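Local coordinates for protein anti-sigma-E factor RseA (Escherichia coli, PDB 3M4W) that holds the envelope-stress sigma factor sigma-E inactive until its own regulated proteolysis releases the factor, its periplasmic part binding RseB and being cut by DegS, at residues Q58-E61 with L62-L66. Numbering follows the deposited sequence.
Sequences QDYE and LQRRL
Q58 O accepts the amide of L62 (N to O 3.2 Å), the first of the four i to i+4 backbone bonds that join 58-61 to 62-66, and the long Q58 side chain touches S29, at the DegS cleavage site. The apolar L62 packs against V28 and L30 of the same loop. One residue on, D59 meets Q63: the amide NE2 of Q63 comes 2.9 Å from D59 O, and the carboxylate and amide planes stand 85° apart. The acid's stronger partner is a basic side chain of another protein's chain, to which D59 OD1 forms a salt bridge. Q58 to L66 lie on helix 50-66 of the periplasmic domain, within the primary binding site for RseB, consistent with a surface whose charges (D59, E61, R64) pair with that other chain. Y60 offers both a face and a hydroxyl; R64 CG lies over the ring, 4.0 Å from its centroid, in a CH-pi contact, while OH bonds to backbone of the other protein's chain. E61, long enough to reach forward to the next turn, is bent at chi2 (-53°), which brings OE1 to both arginines in a salt-bridge network. R64 grips E61 OE1 side-on, NE from above the carboxylate plane and NH2 at 2.6 Å on the syn lone pair; R65 NH1 takes the anti lone pair of E61 OE1 at 2.8 Å. A leucine in place of R64 would probably leave E61 OE1 with R65 as its remaining helix partner and an acidic side chain of the other protein's chain without its mate. E61 OE2 turns to a basic side chain of that chain, and R65 NH1 adds a weak bond to E61 O.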
ATOM      1  N   GLN E  58      14.956   5.892  20.042  1.00 64.21           N
ATOM      2  CA  GLN E  58      14.395   7.197  19.736  1.00 60.70           C
ATOM      3  C   GLN E  58      15.419   8.325  19.855  1.00 53.85           C
ATOM      4  O   GLN E  58      15.152   9.458  19.465  1.00 54.82           O
ATOM      5  CB  GLN E  58      13.182   7.480  20.622  1.00 64.10           C
ATOM      6  CG  GLN E  58      13.493   7.564  22.091  1.00 57.51           C
ATOM      7  CD  GLN E  58      12.430   8.321  22.850  1.00 62.14           C
ATOM      8  OE1 GLN E  58      11.372   7.781  23.181  1.00 64.34           O
ATOM      9  NE2 GLN E  58      12.701   9.592  23.121  1.00 62.68           N
ATOM     10  N   ASP E  59      16.594   8.026  20.393  1.00 50.24           N
ATOM     11  CA  ASP E  59      17.627   9.049  20.486  1.00 41.86           C
ATOM     12  C   ASP E  59      18.364   9.050  19.153  1.00 46.62           C
ATOM     13  O   ASP E  59      18.885  10.077  18.706  1.00 48.95           O
ATOM     14  CB  ASP E  59      18.609   8.743  21.608  1.00 49.41           C
ATOM     15  CG  ASP E  59      19.687   9.799  21.727  1.00 57.76           C
ATOM     16  OD1 ASP E  59      19.349  10.977  21.975  1.00 66.76           O
ATOM     17  OD2 ASP E  59      20.872   9.454  21.562  1.00 52.53           O
ATOM     18  N   TYR E  60      18.407   7.876  18.529  1.00 46.55           N
ATOM     19  CA  TYR E  60      19.032   7.713  17.220  1.00 38.00           C
ATOM     20  C   TYR E  60      18.203   8.525  16.223  1.00 40.11           C
ATOM     21  O   TYR E  60      18.744   9.234  15.378  1.00 41.44           O
ATOM     22  CB  TYR E  60      19.024   6.232  16.816  1.00 35.44           C
ATOM     23  CG  TYR E  60      19.088   5.984  15.321  1.00 37.66           C
ATOM     24  CD1 TYR E  60      20.248   6.226  14.602  1.00 34.04           C
ATOM     25  CD2 TYR E  60      17.973   5.528  14.627  1.00 33.58           C
ATOM     26  CE1 TYR E  60      20.298   6.020  13.230  1.00 34.26           C
ATOM     27  CE2 TYR E  60      18.011   5.321  13.251  1.00 32.61           C
ATOM     28  CZ  TYR E  60      19.173   5.570  12.560  1.00 29.87           C
ATOM     29  OH  TYR E  60      19.203   5.391  11.195  1.00 35.10           O
ATOM     30  N   GLU E  61      16.881   8.421  16.342  1.00 34.90           N
ATOM     31  CA  GLU E  61      15.985   9.131  15.447  1.00 39.57           C
ATOM     32  C   GLU E  61      16.129  10.635  15.649  1.00 47.95           C
ATOM     33  O   GLU E  61      16.302  11.378  14.684  1.00 49.23           O
ATOM     34  CB  GLU E  61      14.531   8.712  15.695  1.00 43.22           C
ATOM     35  CG  GLU E  61      14.171   7.291  15.245  1.00 41.80           C
ATOM     36  CD  GLU E  61      14.527   7.019  13.792  1.00 43.12           C
ATOM     37  OE1 GLU E  61      14.440   7.951  12.964  1.00 44.53           O
ATOM     38  OE2 GLU E  61      14.888   5.868  13.471  1.00 63.20           O
ATOM     39  N   LEU E  62      16.061  11.067  16.910  1.00 50.42           N
ATOM     40  CA  LEU E  62      16.185  12.480  17.279  1.00 48.14           C
ATOM     41  C   LEU E  62      17.442  13.051  16.636  1.00 47.00           C
ATOM     42  O   LEU E  62      17.427  14.145  16.083  1.00 44.38           O
ATOM     43  CB  LEU E  62      16.288  12.621  18.803  1.00 45.99           C
ATOM     44  CG  LEU E  62      15.660  13.813  19.548  1.00 60.70           C
ATOM     45  CD1 LEU E  62      16.514  14.098  20.782  1.00 52.80           C
ATOM     46  CD2 LEU E  62      15.584  15.065  18.675  1.00 45.18           C
ATOM     47  N   GLN E  63      18.523  12.279  16.705  1.00 47.98           N
ATOM     48  CA  GLN E  63      19.826  12.647  16.145  1.00 51.86           C
ATOM     49  C   GLN E  63      19.783  12.781  14.624  1.00 52.83           C
ATOM     50  O   GLN E  63      20.316  13.747  14.061  1.00 52.89           O
ATOM     51  CB  GLN E  63      20.860  11.580  16.505  1.00 53.38           C
ATOM     52  CG  GLN E  63      22.158  12.083  17.099  1.00 65.24           C
ATOM     53  CD  GLN E  63      22.205  11.919  18.606  1.00 73.72           C
ATOM     54  OE1 GLN E  63      23.282  11.825  19.194  1.00 77.88           O
ATOM     55  NE2 GLN E  63      21.033  11.888  19.241  1.00 73.23           N
ATOM     56  N   ARG E  64      19.169  11.797  13.964  1.00 58.06           N
ATOM     57  CA  ARG E  64      19.052  11.785  12.502  1.00 51.70           C
ATOM     58  C   ARG E  64      18.477  13.081  11.959  1.00 46.47           C
ATOM     59  O   ARG E  64      18.909  13.579  10.921  1.00 46.89           O
ATOM     60  CB  ARG E  64      18.141  10.644  12.032  1.00 46.94           C
ATOM     61  CG  ARG E  64      18.760   9.272  12.053  1.00 48.28           C
ATOM     62  CD  ARG E  64      18.147   8.412  10.955  1.00 42.99           C
ATOM     63  NE  ARG E  64      16.708   8.202  11.123  1.00 39.04           N
ATOM     64  CZ  ARG E  64      15.844   8.244  10.116  1.00 34.44           C
ATOM     65  NH1 ARG E  64      16.288   8.493   8.890  1.00 25.15           N
ATOM     66  NH2 ARG E  64      14.550   8.048  10.328  1.00 38.12           N
ATOM     67  N   ARG E  65      17.480  13.601  12.661  1.00 40.25           N
ATOM     68  CA  ARG E  65      16.798  14.823  12.260  1.00 46.69           C
ATOM     69  C   ARG E  65      17.532  16.094  12.705  1.00 48.60           C
ATOM     70  O   ARG E  65      17.452  17.131  12.042  1.00 60.19           O
ATOM     71  CB  ARG E  65      15.367  14.791  12.801  1.00 36.79           C
ATOM     72  CG  ARG E  65      14.599  13.565  12.326  1.00 38.42           C
ATOM     73  CD  ARG E  65      13.258  13.417  13.019  1.00 40.91           C
ATOM     74  NE  ARG E  65      12.381  12.449  12.350  1.00 36.49           N
ATOM     75  CZ  ARG E  65      12.636  11.149  12.219  1.00 48.07           C
ATOM     76  NH1 ARG E  65      13.752  10.628  12.712  1.00 35.68           N
ATOM     77  NH2 ARG E  65      11.764  10.362  11.593  1.00 33.83           N
ATOM     78  N   LEU E  66      18.252  16.017  13.818  1.00 49.43           N
ATOM     79  CA  LEU E  66      18.998  17.177  14.288  1.00 46.20           C
ATOM     80  C   LEU E  66      20.254  17.336  13.452  1.00 44.00           C
ATOM     81  O   LEU E  66      20.909  18.367  13.524  1.00 44.57           O
ATOM     82  CB  LEU E  66      19.415  17.022  15.750  1.00 45.28           C
ATOM     83  CG  LEU E  66      18.397  17.193  16.877  1.00 48.51           C
ATOM     84  CD1 LEU E  66      19.128  17.019  18.195  1.00 39.73           C
ATOM     85  CD2 LEU E  66      17.748  18.568  16.821  1.00 44.85           C
TER